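Local structure of amine Dehydrogenase (Pseudomonas putida, 1JMX) at residues A[31-36]-A[109-114]; A[100-105]-A[134-139]. The protein probably transfers electrons through two covalently bound c-type hemes, serving as the heme-carrying alpha subunit of a quinohemoprotein amine dehydrogenase. All coordinates share one frame; numbering follows the deposited sequence.

Contact 1. Residues A[31-36]-A[109-114]; sequences RKTPEG and VALQRR. With HEC (heme c), chain E.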
loop_
_atom_site.group_PDB
_atom_site.type_symbol
_atom_site.label_atom_id
_atom_site.label_comp_id
_atom_site.label_asym_id
_atom_site.label_seq_id
_atom_site.Cartn_x
_atom_site.Cartn_y
_atom_site.Cartn_z
ATOM N N ARG A 31 10.749 -14.581 16.723
ATOM C CA ARG A 31 10.533 -13.628 17.824
ATOM C C ARG A 31 9.968 -12.361 17.208
ATOM O O ARG A 31 10.482 -11.881 16.201
ATOM C CB ARG A 31 11.832 -13.318 18.574
ATOM C CG ARG A 31 12.370 -14.499 19.353
ATOM C CD ARG A 31 13.464 -14.118 20.320
ATOM N NE ARG A 31 14.722 -13.779 19.670
ATOM C CZ ARG A 31 15.215 -12.547 19.613
ATOM N NH1 ARG A 31 14.544 -11.544 20.160
ATOM N NH2 ARG A 31 16.405 -12.324 19.069
ATOM N N LYS A 32 8.881 -11.854 17.776
ATOM C CA LYS A 32 8.236 -10.652 17.248
ATOM C C LYS A 32 7.704 -9.764 18.375
ATOM O O LYS A 32 7.716 -10.141 19.554
ATOM C CB LYS A 32 7.040 -11.029 16.356
ATOM C CG LYS A 32 7.184 -12.288 15.510
ATOM C CD LYS A 32 5.827 -12.686 14.944
ATOM C CE LYS A 32 5.841 -14.073 14.318
ATOM N NZ LYS A 32 6.262 -14.065 12.915
ATOM N N THR A 33 7.203 -8.595 17.989
ATOM C CA THR A 33 6.616 -7.647 18.929
ATOM C C THR A 33 5.198 -8.145 19.224
ATOM O O THR A 33 4.724 -9.080 18.576
ATOM C CB THR A 33 6.522 -6.220 18.308
ATOM O OG1 THR A 33 5.654 -6.242 17.167
ATOM C CG2 THR A 33 7.896 -5.711 17.895
ATOM N N PRO A 34 4.520 -7.560 20.231
ATOM C CA PRO A 34 3.151 -7.965 20.579
ATOM C C PRO A 34 2.183 -7.858 19.390
ATOM O O PRO A 34 1.361 -8.751 19.173
ATOM C CB PRO A 34 2.787 -6.985 21.690
ATOM C CG PRO A 34 4.094 -6.806 22.389
ATOM C CD PRO A 34 5.060 -6.632 21.244
ATOM N N GLU A 35 2.282 -6.776 18.619
ATOM C CA GLU A 35 1.410 -6.620 17.457
ATOM C C GLU A 35 1.837 -7.535 16.319
ATOM O O GLU A 35 1.045 -7.828 15.437
ATOM C CB GLU A 35 1.273 -5.162 16.976
ATOM C CG GLU A 35 2.381 -4.197 17.327
ATOM C CD GLU A 35 2.396 -3.816 18.790
ATOM O OE1 GLU A 35 3.390 -4.129 19.455
ATOM O OE2 GLU A 35 1.424 -3.217 19.281
ATOM N N GLY A 36 3.094 -7.973 16.344
ATOM C CA GLY A 36 3.585 -8.887 15.330
ATOM C C GLY A 36 2.924 -10.238 15.561
ATOM O O GLY A 36 2.423 -10.870 14.627
ATOM N N VAL A 109 9.629 -5.768 8.945
ATOM C CA VAL A 109 10.647 -6.790 8.778
ATOM C C VAL A 109 11.654 -6.718 9.929
ATOM O O VAL A 109 11.970 -7.732 10.547
ATOM C CB VAL A 109 11.397 -6.580 7.440
ATOM C CG1 VAL A 109 12.496 -7.610 7.270
ATOM C CG2 VAL A 109 10.426 -6.629 6.279
ATOM N N ALA A 110 12.143 -5.510 10.210
ATOM C CA ALA A 110 13.127 -5.267 11.265
ATOM C C ALA A 110 12.607 -5.511 12.682
ATOM O O ALA A 110 13.391 -5.640 13.617
ATOM C CB ALA A 110 13.682 -3.858 11.142
ATOM N N LEU A 111 11.288 -5.581 12.841
ATOM C CA LEU A 111 10.694 -5.833 14.149
ATOM C C LEU A 111 10.499 -7.328 14.409
ATOM O O LEU A 111 9.676 -7.731 15.231
ATOM C CB LEU A 111 9.379 -5.064 14.313
ATOM C CG LEU A 111 9.559 -3.572 14.596
ATOM C CD1 LEU A 111 8.246 -2.844 14.447
ATOM C CD2 LEU A 111 10.142 -3.373 15.988
ATOM N N GLN A 112 11.270 -8.141 13.691
ATOM C CA GLN A 112 11.237 -9.593 13.830
ATOM C C GLN A 112 12.651 -10.175 13.805
ATOM O O GLN A 112 13.566 -9.601 13.222
ATOM C CB GLN A 112 10.382 -10.239 12.729
ATOM C CG GLN A 112 8.900 -9.899 12.806
ATOM C CD GLN A 112 8.025 -10.895 12.076
ATOM O OE1 GLN A 112 8.441 -12.019 11.804
ATOM N NE2 GLN A 112 6.798 -10.495 11.773
ATOM N N ARG A 113 12.823 -11.296 14.493
ATOM C CA ARG A 113 14.101 -11.993 14.561
ATOM C C ARG A 113 13.848 -13.459 14.183
ATOM O O ARG A 113 12.988 -14.117 14.764
ATOM C CB ARG A 113 14.690 -11.874 15.970
ATOM C CG ARG A 113 15.164 -10.473 16.339
ATOM C CD ARG A 113 16.233 -10.014 15.370
ATOM N NE ARG A 113 16.777 -8.695 15.680
ATOM C CZ ARG A 113 16.187 -7.540 15.378
ATOM N NH1 ARG A 113 15.009 -7.526 14.760
ATOM N NH2 ARG A 113 16.796 -6.392 15.653
ATOM N N ARG A 114 14.564 -13.953 13.180
ATOM C CA ARG A 114 14.371 -15.329 12.709
ATOM C C ARG A 114 15.641 -15.958 12.166
ATOM O O ARG A 114 16.550 -15.255 11.725
ATOM C CB ARG A 114 13.380 -15.357 11.540
ATOM C CG ARG A 114 12.037 -14.721 11.756
ATOM C CD ARG A 114 11.310 -14.688 10.436
ATOM N NE ARG A 114 9.948 -14.200 10.556
ATOM C CZ ARG A 114 8.915 -14.720 9.908
ATOM N NH1 ARG A 114 9.085 -15.754 9.098
ATOM N NH2 ARG A 114 7.717 -14.178 10.040
HETATM FE FE HEC E . 5.810 -9.016 3.464
HETATM C CHA HEC E . 3.558 -9.726 5.828
HETATM C CHB HEC E . 8.268 -9.868 5.616
HETATM C CHC HEC E . 8.106 -8.476 1.034
HETATM C CHD HEC E . 3.287 -8.191 1.292
HETATM N NA HEC E . 5.894 -9.631 5.318
HETATM C C1A HEC E . 4.863 -9.870 6.167
HETATM C C2A HEC E . 5.317 -10.308 7.456
HETATM C C3A HEC E . 6.647 -10.332 7.397
HETATM C C4A HEC E . 7.002 -9.926 6.065
HETATM C CMA HEC E . 7.598 -10.732 8.512
HETATM C CAA HEC E . 4.428 -10.682 8.622
HETATM C CBA HEC E . 4.631 -12.186 8.794
HETATM C CGA HEC E . 3.836 -12.858 9.884
HETATM O O1A HEC E . 3.059 -12.228 10.582
HETATM O O2A HEC E . 3.991 -14.052 10.029
HETATM N NB HEC E . 7.751 -9.135 3.348
HETATM C C1B HEC E . 8.646 -9.514 4.350
HETATM C C2B HEC E . 10.005 -9.534 3.925
HETATM C C3B HEC E . 9.973 -9.168 2.613
HETATM C C4B HEC E . 8.573 -8.895 2.265
HETATM C CMB HEC E . 11.229 -9.920 4.780
HETATM C CAB HEC E . 11.219 -9.097 1.742
HETATM C CBB HEC E . 11.392 -10.244 0.742
HETATM N NC HEC E . 5.714 -8.427 1.579
HETATM C C1C HEC E . 6.772 -8.245 0.714
HETATM C C2C HEC E . 6.334 -7.796 -0.575
HETATM C C3C HEC E . 5.004 -7.698 -0.513
HETATM C C4C HEC E . 4.600 -8.110 0.827
HETATM C CMC HEC E . 7.249 -7.492 -1.764
HETATM C CAC HEC E . 4.168 -7.109 -1.628
HETATM C CBC HEC E . 3.631 -7.991 -2.738
HETATM N ND HEC E . 3.845 -8.971 3.533
HETATM C C1D HEC E . 2.931 -8.611 2.564
HETATM C C2D HEC E . 1.555 -8.746 3.047
HETATM C C3D HEC E . 1.694 -9.197 4.345
HETATM C C4D HEC E . 3.075 -9.308 4.602
HETATM C CMD HEC E . 0.280 -8.450 2.262
HETATM C CAD HEC E . 0.663 -9.556 5.422
HETATM C CBD HEC E . -0.778 -9.331 5.108
HETATM C CGD HEC E . -1.233 -8.006 5.619
HETATM O O1D HEC E . -0.382 -7.100 5.776
HETATM O O2D HEC E . -2.448 -7.847 5.871
HETATM O O HOH W 1 6.793 -7.592 15.123
#
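A two-stranded antiparallel bridge beside the second heme c of the cytochrome-like domain pairs Arg31 with Arg113. Arg31 N gives its hydrogen to Arg113 O at 3.0 Å, and Arg113 N returns a bond of the same length to Arg31 O. On the face shared by these two arginines, the Arg31 guanidinium lies over the aliphatic part of Arg113, its NH2 3.5 Å from Arg113 CG, while the guanidinium planes stand 55° apart. Arg113 bends at chi2 (-59°), which folds its head back so that NH1 reaches Ala110 O at 2.7 Å as well as Gln112 O. Arg31 is held from outside by Glu74 and by Leu162 O.

The other face of this small sheet, the one carrying Lys32 and Gln112, turns to the heme. There Gln112 OE1 takes three donors. Arg114 NE and NH2 grip Gln112 OE1 side-on, each 2.9 Å from it, with that oxygen almost in the guanidinium plane; Lys32 NZ comes to Gln112 OE1 from above the amide's carbonyl plane at 3.2 Å. This fixes the Gln112 amide against the heme, its NE2 3.4 Å from methyl CMA. Lys32 NZ and Arg114 NH2 gather near propionate oxygen O2A, whose negative charge would be expected to offset theirs. Gln30 OE1 also binds Lys32 NZ, and Arg114 NH1 bonds to a propionate of the other heme.

Past the bridge, Thr33 caps helix 34-48 through a weak bond from Gly36 N to OG1. A water joins Thr33 N to Leu111 O, and Thr33 CG2 packs on Leu111 CD2.

Contact 2. Residues A[100-105]-A[134-139]; sequences CGRCHS and EYQAQA. With HEC (heme c), chain E.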
loop_
_atom_site.group_PDB
_atom_site.type_symbol
_atom_site.label_atom_id
_atom_site.label_comp_id
_atom_site.label_asym_id
_atom_site.label_seq_id
_atom_site.Cartn_x
_atom_site.Cartn_y
_atom_site.Cartn_z
ATOM N N CYS A 100 11.808 -5.946 0.187
ATOM C CA CYS A 100 10.901 -6.080 1.334
ATOM C C CYS A 100 10.106 -4.898 1.854
ATOM O O CYS A 100 9.261 -5.081 2.723
ATOM C CB CYS A 100 11.667 -6.678 2.521
ATOM S SG CYS A 100 12.590 -8.117 1.987
ATOM N N GLY A 101 10.385 -3.694 1.375
ATOM C CA GLY A 101 9.648 -2.552 1.878
ATOM C C GLY A 101 8.863 -1.784 0.844
ATOM O O GLY A 101 8.490 -0.645 1.097
ATOM N N ARG A 102 8.598 -2.393 -0.310
ATOM C CA ARG A 102 7.857 -1.716 -1.368
ATOM C C ARG A 102 6.343 -1.913 -1.280
ATOM O O ARG A 102 5.583 -1.247 -1.970
ATOM C CB ARG A 102 8.372 -2.138 -2.747
ATOM C CG ARG A 102 8.112 -3.578 -3.095
ATOM C CD ARG A 102 8.479 -3.848 -4.532
ATOM N NE ARG A 102 8.287 -5.248 -4.895
ATOM C CZ ARG A 102 7.119 -5.800 -5.222
ATOM N NH1 ARG A 102 6.006 -5.080 -5.235
ATOM N NH2 ARG A 102 7.077 -7.079 -5.584
ATOM N N CYS A 103 5.921 -2.811 -0.403
ATOM C CA CYS A 103 4.512 -3.111 -0.194
ATOM C C CYS A 103 4.131 -2.538 1.160
ATOM O O CYS A 103 3.327 -1.611 1.256
ATOM C CB CYS A 103 4.326 -4.623 -0.198
ATOM S SG CYS A 103 4.145 -5.299 -1.838
ATOM N N HIS A 104 4.669 -3.157 2.205
ATOM C CA HIS A 104 4.471 -2.705 3.567
ATOM C C HIS A 104 5.805 -2.072 3.975
ATOM O O HIS A 104 6.756 -2.058 3.195
ATOM C CB HIS A 104 4.093 -3.872 4.498
ATOM C CG HIS A 104 4.972 -5.080 4.369
ATOM N ND1 HIS A 104 6.282 -5.108 4.794
ATOM C CD2 HIS A 104 4.720 -6.309 3.862
ATOM C CE1 HIS A 104 6.800 -6.297 4.555
ATOM N NE2 HIS A 104 5.872 -7.047 3.988
ATOM N N SER A 105 5.876 -1.562 5.195
ATOM C CA SER A 105 7.089 -0.921 5.685
ATOM C C SER A 105 8.243 -1.898 5.876
ATOM O O SER A 105 8.035 -3.097 6.023
ATOM C CB SER A 105 6.803 -0.230 7.022
ATOM O OG SER A 105 6.618 -1.180 8.054
ATOM N N GLU A 134 6.161 -11.368 -8.209
ATOM C CA GLU A 134 7.305 -11.298 -9.118
ATOM C C GLU A 134 7.062 -10.613 -10.471
ATOM O O GLU A 134 7.964 -10.530 -11.303
ATOM C CB GLU A 134 7.876 -12.702 -9.331
ATOM C CG GLU A 134 6.920 -13.652 -10.038
ATOM C CD GLU A 134 7.428 -15.077 -10.088
ATOM O OE1 GLU A 134 8.656 -15.285 -10.186
ATOM O OE2 GLU A 134 6.591 -15.994 -10.018
ATOM N N TYR A 135 5.846 -10.122 -10.685
ATOM C CA TYR A 135 5.498 -9.433 -11.925
ATOM C C TYR A 135 5.319 -7.945 -11.671
ATOM O O TYR A 135 5.143 -7.174 -12.604
ATOM C CB TYR A 135 4.196 -9.989 -12.512
ATOM C CG TYR A 135 4.275 -11.425 -12.957
ATOM C CD1 TYR A 135 4.532 -11.747 -14.287
ATOM C CD2 TYR A 135 4.084 -12.468 -12.051
ATOM C CE1 TYR A 135 4.596 -13.065 -14.707
ATOM C CE2 TYR A 135 4.151 -13.791 -12.461
ATOM C CZ TYR A 135 4.406 -14.081 -13.789
ATOM O OH TYR A 135 4.472 -15.386 -14.199
ATOM N N GLN A 136 5.345 -7.560 -10.398
ATOM C CA GLN A 136 5.161 -6.173 -9.991
ATOM C C GLN A 136 6.431 -5.344 -10.153
ATOM O O GLN A 136 7.503 -5.892 -10.402
ATOM C CB GLN A 136 4.674 -6.122 -8.536
ATOM C CG GLN A 136 3.305 -6.757 -8.316
ATOM C CD GLN A 136 2.971 -6.964 -6.852
ATOM O OE1 GLN A 136 3.694 -6.522 -5.970
ATOM N NE2 GLN A 136 1.873 -7.650 -6.590
ATOM N N ALA A 137 6.298 -4.024 -10.026
ATOM C CA ALA A 137 7.437 -3.112 -10.140
ATOM C C ALA A 137 8.502 -3.490 -9.117
ATOM O O ALA A 137 8.177 -3.837 -7.976
ATOM C CB ALA A 137 6.990 -1.673 -9.923
ATOM N N GLN A 138 9.765 -3.429 -9.542
ATOM C CA GLN A 138 10.923 -3.775 -8.714
ATOM C C GLN A 138 11.017 -5.277 -8.449
ATOM O O GLN A 138 11.651 -5.717 -7.491
ATOM C CB GLN A 138 10.929 -2.990 -7.400
ATOM C CG GLN A 138 11.233 -1.503 -7.564
ATOM C CD GLN A 138 11.045 -0.728 -6.269
ATOM O OE1 GLN A 138 9.960 -0.715 -5.688
ATOM N NE2 GLN A 138 12.105 -0.074 -5.812
ATOM N N ALA A 139 10.397 -6.052 -9.330
ATOM C CA ALA A 139 10.396 -7.499 -9.241
ATOM C C ALA A 139 10.501 -8.088 -10.651
ATOM O O ALA A 139 11.293 -8.986 -10.877
ATOM C CB ALA A 139 9.132 -7.980 -8.553
HETATM FE FE HEC E . 5.810 -9.016 3.464
HETATM C CHA HEC E . 3.558 -9.726 5.828
HETATM C CHB HEC E . 8.268 -9.868 5.616
HETATM C CHC HEC E . 8.106 -8.476 1.034
HETATM C CHD HEC E . 3.287 -8.191 1.292
HETATM N NA HEC E . 5.894 -9.631 5.318
HETATM C C1A HEC E . 4.863 -9.870 6.167
HETATM C C2A HEC E . 5.317 -10.308 7.456
HETATM C C3A HEC E . 6.647 -10.332 7.397
HETATM C C4A HEC E . 7.002 -9.926 6.065
HETATM C CMA HEC E . 7.598 -10.732 8.512
HETATM C CAA HEC E . 4.428 -10.682 8.622
HETATM C CBA HEC E . 4.631 -12.186 8.794
HETATM C CGA HEC E . 3.836 -12.858 9.884
HETATM O O1A HEC E . 3.059 -12.228 10.582
HETATM O O2A HEC E . 3.991 -14.052 10.029
HETATM N NB HEC E . 7.751 -9.135 3.348
HETATM C C1B HEC E . 8.646 -9.514 4.350
HETATM C C2B HEC E . 10.005 -9.534 3.925
HETATM C C3B HEC E . 9.973 -9.168 2.613
HETATM C C4B HEC E . 8.573 -8.895 2.265
HETATM C CMB HEC E . 11.229 -9.920 4.780
HETATM C CAB HEC E . 11.219 -9.097 1.742
HETATM C CBB HEC E . 11.392 -10.244 0.742
HETATM N NC HEC E . 5.714 -8.427 1.579
HETATM C C1C HEC E . 6.772 -8.245 0.714
HETATM C C2C HEC E . 6.334 -7.796 -0.575
HETATM C C3C HEC E . 5.004 -7.698 -0.513
HETATM C C4C HEC E . 4.600 -8.110 0.827
HETATM C CMC HEC E . 7.249 -7.492 -1.764
HETATM C CAC HEC E . 4.168 -7.109 -1.628
HETATM C CBC HEC E . 3.631 -7.991 -2.738
HETATM N ND HEC E . 3.845 -8.971 3.533
HETATM C C1D HEC E . 2.931 -8.611 2.564
HETATM C C2D HEC E . 1.555 -8.746 3.047
HETATM C C3D HEC E . 1.694 -9.197 4.345
HETATM C C4D HEC E . 3.075 -9.308 4.602
HETATM C CMD HEC E . 0.280 -8.450 2.262
HETATM C CAD HEC E . 0.663 -9.556 5.422
HETATM C CBD HEC E . -0.778 -9.331 5.108
HETATM C CGD HEC E . -1.233 -8.006 5.619
HETATM O O1D HEC E . -0.382 -7.100 5.776
HETATM O O2D HEC E . -2.448 -7.847 5.871
HETATM O O HOH W 2 10.856 -6.498 -4.987
#
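Arg102 NH1 reaches Gln136 OE1 at 2.8 Å in a nearly straight bond (171° at the hydrogen), with the oxygen in the guanidinium plane and the donor in the carbonyl plane of the amide. The two flat groups themselves stand almost perpendicular, 83° apart. A second, weak bond runs from NH2 to the same oxygen, and a water bridges Arg102 NE to Gln138 O.

Arg102 is one of the two residues between the cysteines of the CxxCH heme-binding motif. Cys100 SG and Cys103 SG are thioether-linked to heme CAB and CAC. His104 NE2 ligates the heme iron, FE, at 2.0 Å; His126 supplies the other axial ligand. His104 ND1 donates to Ser105 O, a bond that fixes the ring's rotation and would be expected to add imidazolate character.

Extended from CG to NE, the Arg102 chain carries its guanidinium to the heme rim, where methyl CMC lies over one face and Ala137 O over the opposite one. Another subunit also packs on Arg102. Gln138 runs alongside the arginine in the opposite direction, its OE1 3.6 Å from Arg102 CB. Next to the head group, Ala139 CB sits 3.7 Å from Arg102 NH2.

Both contacts belong to the heme-binding domain and address the same heme c, with centres about 20 Å apart. Contact 1 lies by one propionate, that of ring A, contact 2 by the thioether-linked side. Along the chain the segments interleave as 31-36, 100-105, 109-114 and 134-139: the loop with the heme-binding motif leads through helix 107-110 into strand 112-113, and helix 116-129, which carries His126, follows before 134-139. The contacts meet at Val109, whose CG2 packs 4.0 Å from Cys100 CB and from His104 CE1. The heme is thus bonded by the thioethers and His104 at contact 2, which reaches toward neighbouring subunits, and packed against by contact 1, which reaches toward the other heme.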